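N-acetylglucosamine-specific lectin (Saxidomus purpuratus, PDB 6A7T) binds carbohydrate, with a preference for N-acetylglucosamine, as a bivalve C-type lectin whose sugar recognition does not depend on calcium. Local coordinates at residues 57-62 with 152-157; 86-91 with 124-129. One frame throughout, in Å; residues are numbered along the deposited sequence. Where two conformers were deposited one is given.

Contact 1: 57-62 with 152-157. With CA (calcium ion), chain C.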
loop_
_atom_site.group_PDB
_atom_site.type_symbol
_atom_site.label_atom_id
_atom_site.label_comp_id
_atom_site.label_asym_id
_atom_site.label_seq_id
_atom_site.Cartn_x
_atom_site.Cartn_y
_atom_site.Cartn_z
ATOM N N SER A 57 -8.388 -11.528 -16.257
ATOM C CA SER A 57 -7.471 -12.536 -16.815
ATOM C C SER A 57 -6.092 -12.419 -16.142
ATOM O O SER A 57 -5.360 -13.444 -16.116
ATOM C CB SER A 57 -7.367 -12.406 -18.306
ATOM O OG SER A 57 -6.414 -11.445 -18.701
ATOM N N GLN A 58 -5.759 -11.245 -15.566
ATOM C CA GLN A 58 -4.446 -10.959 -14.908
ATOM C C GLN A 58 -4.519 -11.158 -13.403
ATOM O O GLN A 58 -3.635 -10.647 -12.667
ATOM C CB GLN A 58 -3.911 -9.572 -15.283
ATOM C CG GLN A 58 -3.805 -9.376 -16.812
ATOM C CD GLN A 58 -2.916 -10.419 -17.451
ATOM O OE1 GLN A 58 -3.369 -11.315 -18.189
ATOM N NE2 GLN A 58 -1.648 -10.366 -17.073
ATOM N N ASN A 59 -5.528 -11.869 -12.905
ATOM C CA ASN A 59 -5.712 -12.018 -11.469
ATOM C C ASN A 59 -5.800 -10.652 -10.783
ATOM O O ASN A 59 -5.293 -10.414 -9.675
ATOM C CB ASN A 59 -4.547 -12.815 -10.856
ATOM C CG ASN A 59 -4.843 -13.308 -9.460
ATOM O OD1 ASN A 59 -5.886 -13.916 -9.241
ATOM N ND2 ASN A 59 -3.929 -13.054 -8.523
ATOM N N ALA A 60 -6.551 -9.775 -11.421
ATOM C CA ALA A 60 -6.681 -8.389 -11.030
ATOM C C ALA A 60 -8.095 -7.929 -11.401
ATOM O O ALA A 60 -8.955 -8.718 -11.715
ATOM C CB ALA A 60 -5.619 -7.614 -11.772
ATOM N N ALA A 61 -8.297 -6.633 -11.358
ATOM C CA ALA A 61 -9.561 -6.002 -11.752
ATOM C C ALA A 61 -9.272 -4.575 -12.156
ATOM O O ALA A 61 -8.270 -4.034 -11.767
ATOM C CB ALA A 61 -10.534 -6.031 -10.598
ATOM N N LEU A 62 -10.163 -3.980 -12.961
ATOM C CA LEU A 62 -9.993 -2.556 -13.246
ATOM C C LEU A 62 -9.913 -1.789 -11.908
ATOM O O LEU A 62 -10.621 -2.099 -10.933
ATOM C CB LEU A 62 -11.163 -2.068 -14.111
ATOM C CG LEU A 62 -11.140 -2.415 -15.586
ATOM C CD1 LEU A 62 -12.505 -2.162 -16.203
ATOM C CD2 LEU A 62 -10.045 -1.644 -16.288
ATOM N N CYS A 152 -5.261 -1.800 -14.342
ATOM C CA CYS A 152 -5.639 -2.962 -13.523
ATOM C C CYS A 152 -4.999 -2.813 -12.130
ATOM O O CYS A 152 -3.929 -2.215 -12.017
ATOM C CB CYS A 152 -5.170 -4.300 -14.056
ATOM S SG CYS A 152 -5.668 -4.643 -15.757
ATOM N N GLU A 153 -5.719 -3.253 -11.098
ATOM C CA GLU A 153 -5.244 -3.231 -9.711
ATOM C C GLU A 153 -5.350 -4.656 -9.150
ATOM O O GLU A 153 -6.367 -5.274 -9.307
ATOM C CB GLU A 153 -6.053 -2.219 -8.916
ATOM C CG GLU A 153 -5.633 -2.084 -7.452
ATOM C CD GLU A 153 -6.480 -1.156 -6.586
ATOM O OE1 GLU A 153 -7.617 -0.752 -6.995
ATOM O OE2 GLU A 153 -6.023 -0.877 -5.473
ATOM N N THR A 154 -4.309 -5.128 -8.450
ATOM C CA THR A 154 -4.407 -6.392 -7.705
ATOM C C THR A 154 -3.919 -6.158 -6.275
ATOM O O THR A 154 -3.008 -5.336 -6.038
ATOM C CB THR A 154 -3.599 -7.518 -8.367
ATOM O OG1 THR A 154 -3.831 -8.727 -7.644
ATOM C CG2 THR A 154 -2.126 -7.204 -8.451
ATOM N N ASP A 155 -4.500 -6.902 -5.332
ATOM C CA ASP A 155 -3.987 -6.850 -3.945
ATOM C C ASP A 155 -3.322 -8.183 -3.586
ATOM O O ASP A 155 -2.960 -8.429 -2.405
ATOM C CB ASP A 155 -5.101 -6.533 -2.952
ATOM C CG ASP A 155 -6.073 -7.672 -2.763
ATOM O OD1 ASP A 155 -5.959 -8.717 -3.482
ATOM O OD2 ASP A 155 -6.956 -7.526 -1.888
ATOM N N CYS A 156 -3.128 -9.029 -4.587
ATOM C CA CYS A 156 -2.367 -10.292 -4.444
ATOM C C CYS A 156 -3.033 -11.230 -3.422
ATOM O O CYS A 156 -2.361 -12.091 -2.866
ATOM C CB CYS A 156 -0.929 -10.012 -4.024
ATOM S SG CYS A 156 0.034 -9.003 -5.184
ATOM N N SER A 157 -4.335 -11.118 -3.186
ATOM C CA SER A 157 -4.977 -11.990 -2.180
ATOM C C SER A 157 -5.153 -13.403 -2.758
ATOM O O SER A 157 -5.438 -13.535 -3.943
ATOM C CB SER A 157 -6.274 -11.396 -1.702
ATOM O OG SER A 157 -7.111 -11.133 -2.800
HETATM CA CA CA C . -7.893 0.833 -5.021
HETATM O O HOH W 1 -1.956 -10.900 -8.348
HETATM O O HOH W 2 -6.767 0.701 -2.821
HETATM O O HOH W 3 -8.878 -1.285 -4.164
#
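A61 and E153 face each other as an antiparallel hydrogen-bonded pair, and their backbones provide the two main-chain bonds of this contact. E153 N reaches A61 O at 2.8 Å, while the return bond from A61 N to E153 O is longer, 3.1 Å. A61 O also meets the CA of C152 at 3.3 Å in a CA-H...O contact. Before strand 61-62 begins, the T154 side chain takes over the pairing: T154 OG1 lies 3.0 Å from N59 O, and a water joins the same hydroxyl to N59 ND2. With OG1 set opposite the backbone N (chi1 -176°), the hydroxyl also accepts from C156 N, which closes an ST turn just as the chain leaves the sheet.

The pairing fastens the short edge strand 61-62 to strand 148-154, the C-terminal strand of the C-type lectin domain, whose other side bonds to strand 37-43. Two disulfides anchor segment 152-157, C152 to C55 of helix 48-57 and C156 to C22.

Apolar contact is small and centres on the methyl of A60, which sits 4.0 Å from C152 CB and equally near T154 CB; W31 packs against A60 and T154. L62 turns its side chain away from strand 148-154, onto helix 48-57.

Metal binding occupies the far end of E153. The side chain of E153 is fully extended (chi1 -179°), carrying the carboxylate clear of the strand pair to the calcium ion, which it grips with both oxygens, OE1 at 2.5 Å and OE2 at 2.6 Å. The backbone O of T64 and the carboxylates of E66 and E70 complete the protein ligands, two waters coordinate it as well, and S37 OG hydrogen-bonds to E153 OE2.

Contact 2: 86-91 with 124-129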
loop_
_atom_site.group_PDB
_atom_site.type_symbol
_atom_site.label_atom_id
_atom_site.label_comp_id
_atom_site.label_asym_id
_atom_site.label_seq_id
_atom_site.Cartn_x
_atom_site.Cartn_y
_atom_site.Cartn_z
ATOM N N TYR A 86 -7.113 9.241 -22.233
ATOM C CA TYR A 86 -8.046 8.644 -21.272
ATOM C C TYR A 86 -7.634 7.194 -21.027
ATOM O O TYR A 86 -7.011 6.580 -21.870
ATOM C CB TYR A 86 -9.500 8.685 -21.759
ATOM C CG TYR A 86 -9.841 7.822 -22.949
ATOM C CD1 TYR A 86 -9.604 8.216 -24.257
ATOM C CD2 TYR A 86 -10.478 6.610 -22.766
ATOM C CE1 TYR A 86 -9.930 7.401 -25.336
ATOM C CE2 TYR A 86 -10.818 5.798 -23.831
ATOM C CZ TYR A 86 -10.548 6.185 -25.125
ATOM O OH TYR A 86 -10.912 5.314 -26.126
ATOM N N TYR A 87 -7.967 6.712 -19.825
ATOM C CA TYR A 87 -7.752 5.322 -19.409
ATOM C C TYR A 87 -9.039 4.826 -18.757
ATOM O O TYR A 87 -9.520 5.469 -17.863
ATOM C CB TYR A 87 -6.617 5.214 -18.388
ATOM C CG TYR A 87 -5.226 5.440 -18.910
ATOM C CD1 TYR A 87 -4.769 6.716 -19.162
ATOM C CD2 TYR A 87 -4.350 4.386 -19.097
ATOM C CE1 TYR A 87 -3.471 6.950 -19.598
ATOM C CE2 TYR A 87 -3.052 4.599 -19.541
ATOM C CZ TYR A 87 -2.612 5.890 -19.796
ATOM O OH TYR A 87 -1.341 6.138 -20.279
ATOM N N TRP A 88 -9.469 3.616 -19.120
ATOM C CA TRP A 88 -10.612 2.995 -18.410
ATOM C C TRP A 88 -10.260 2.621 -16.976
ATOM O O TRP A 88 -9.148 2.085 -16.726
ATOM C CB TRP A 88 -11.088 1.736 -19.150
ATOM C CG TRP A 88 -11.659 2.020 -20.507
ATOM C CD1 TRP A 88 -11.259 1.452 -21.663
ATOM C CD2 TRP A 88 -12.681 2.975 -20.867
ATOM N NE1 TRP A 88 -11.999 1.916 -22.717
ATOM C CE2 TRP A 88 -12.848 2.867 -22.263
ATOM C CE3 TRP A 88 -13.475 3.875 -20.148
ATOM C CZ2 TRP A 88 -13.797 3.607 -22.971
ATOM C CZ3 TRP A 88 -14.406 4.620 -20.849
ATOM C CH2 TRP A 88 -14.541 4.486 -22.234
ATOM N N ILE A 89 -11.234 2.795 -16.071
ATOM C CA ILE A 89 -11.107 2.405 -14.669
ATOM C C ILE A 89 -12.367 1.636 -14.243
ATOM O O ILE A 89 -13.303 1.530 -14.987
ATOM C CB ILE A 89 -10.823 3.594 -13.746
ATOM C CG1 ILE A 89 -11.975 4.610 -13.717
ATOM C CG2 ILE A 89 -9.521 4.246 -14.149
ATOM C CD1 ILE A 89 -11.789 5.742 -12.709
ATOM N N GLY A 90 -12.288 1.076 -13.070
ATOM C CA GLY A 90 -13.247 0.089 -12.548
ATOM C C GLY A 90 -14.452 0.742 -11.895
ATOM O O GLY A 90 -14.827 0.349 -10.786
ATOM N N GLY A 91 -15.088 1.678 -12.608
ATOM C CA GLY A 91 -16.380 2.251 -12.141
ATOM C C GLY A 91 -17.362 2.330 -13.272
ATOM O O GLY A 91 -17.039 2.472 -14.444
ATOM N N CYS A 124 -19.705 4.176 -18.258
ATOM C CA CYS A 124 -18.530 3.627 -17.582
ATOM C C CYS A 124 -17.502 4.738 -17.406
ATOM O O CYS A 124 -17.565 5.715 -18.127
ATOM C CB CYS A 124 -17.951 2.480 -18.387
ATOM S SG CYS A 124 -19.126 1.113 -18.523
ATOM N N MET A 125 -16.582 4.546 -16.464
ATOM C CA MET A 125 -15.699 5.636 -16.064
ATOM C C MET A 125 -14.289 5.477 -16.640
ATOM O O MET A 125 -13.754 4.373 -16.795
ATOM C CB MET A 125 -15.620 5.765 -14.552
ATOM C CG MET A 125 -16.999 6.019 -13.866
ATOM S SD MET A 125 -17.042 5.878 -12.122
ATOM C CE MET A 125 -15.857 7.163 -11.690
ATOM N N ASP A 126 -13.698 6.641 -16.871
ATOM C CA ASP A 126 -12.289 6.783 -17.218
ATOM C C ASP A 126 -11.657 7.914 -16.402
ATOM O O ASP A 126 -12.339 8.674 -15.752
ATOM C CB ASP A 126 -12.121 6.959 -18.722
ATOM C CG ASP A 126 -12.727 8.196 -19.360
ATOM O OD1 ASP A 126 -13.000 9.142 -18.629
ATOM O OD2 ASP A 126 -12.827 8.181 -20.604
ATOM N N TYR A 127 -10.319 7.950 -16.388
ATOM C CA TYR A 127 -9.550 9.208 -16.210
ATOM C C TYR A 127 -9.481 9.808 -17.600
ATOM O O TYR A 127 -9.126 9.124 -18.533
ATOM C CB TYR A 127 -8.136 8.952 -15.673
ATOM C CG TYR A 127 -8.055 8.842 -14.184
ATOM C CD1 TYR A 127 -7.842 9.933 -13.349
ATOM C CD2 TYR A 127 -8.191 7.597 -13.571
ATOM C CE1 TYR A 127 -7.770 9.799 -11.973
ATOM C CE2 TYR A 127 -8.184 7.463 -12.197
ATOM C CZ TYR A 127 -7.959 8.557 -11.375
ATOM O OH TYR A 127 -7.947 8.412 -10.012
ATOM N N LEU A 128 -9.736 11.114 -17.713
ATOM C CA LEU A 128 -9.663 11.814 -18.978
ATOM C C LEU A 128 -8.822 13.078 -18.796
ATOM O O LEU A 128 -8.910 13.691 -17.723
ATOM C CB LEU A 128 -11.095 12.220 -19.357
ATOM C CG LEU A 128 -11.266 13.093 -20.597
ATOM C CD1 LEU A 128 -10.808 12.431 -21.884
ATOM C CD2 LEU A 128 -12.716 13.571 -20.718
ATOM N N ASN A 129 -8.077 13.411 -19.850
ATOM C CA ASN A 129 -7.368 14.696 -19.949
ATOM C C ASN A 129 -7.848 15.402 -21.203
ATOM O O ASN A 129 -7.379 15.131 -22.311
ATOM C CB ASN A 129 -5.871 14.445 -19.968
ATOM C CG ASN A 129 -5.083 15.728 -19.970
ATOM O OD1 ASN A 129 -5.441 16.667 -19.265
ATOM N ND2 ASN A 129 -4.011 15.716 -20.732
#
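I89 lays its branched side chain against the ring of Y127, crossing it at about a right angle. The CG2 methyl comes in at the ring edge, 3.7 Å from Y127 CD2. With CG1 between the backbone N and the carbonyl carbon (chi1 64°), the longer branch spans two neighbours: I89 CG1 lies 3.9 Å from M125 CB across the strand pair, and CD1 reaches CD2 and CE2 of Y127. M125 in turn extends past I89. With chi2 extended (169°), M125 SD comes 3.7 Å from G91 CA, beside a residue without a side chain.

Around D126 the fit is equally close. D126 CB is 3.1 Å from Y87 O and 3.7 Å from W88 CE3; M125 O meets the indole at its edge, near the ring plane. D126 OD2 lies obliquely against Y86, 3.6 Å from its CB and CD2, with ring and carboxylate planes 49° apart. Y86 CE2 stands 3.7 Å above one face of the W88 ring, offset toward its rim, and Y86 CB receives L128 CD1.

Between the two layers of side chains, the antiparallel backbones bond in both directions between Y87 and Y127, then from I89 N to M125 O and from M125 N to G91 O. The chain turns a corner at G90, the centre of an inverse gamma turn, before that last bond.

The pair forms the middle of the four-stranded sheet of the C-type lectin fold, between strands 99-102 and 136-140. Y87 and Y127 pack on helix 68-78, where Y127 OH bonds to D71; D126 and L128 touch N138 of strand 136-140, and W88 meets W48 and strand 148-154.

In the fold
The two contacts belong to different antiparallel sheets of one C-type lectin domain, contact 2 being nested in the chain loop that contact 1 closes. Their centres lie about 17 Å apart, yet they touch where L62 packs on the corner of strand 86-94: L62 CB is 3.4 Å from G90 CA, and L62 CD2 is 3.9 Å from W88 O. Contact 1 reaches the calcium ion directly through E153, whereas the Y127 side chain of contact 2 stays about 9 Å from it. Contact 2 instead borders the N-acetylglucosamine site, unoccupied in this chain: the D126 side chain is about 3 Å from that of N138, and that of W88 about 4 Å from that of H140.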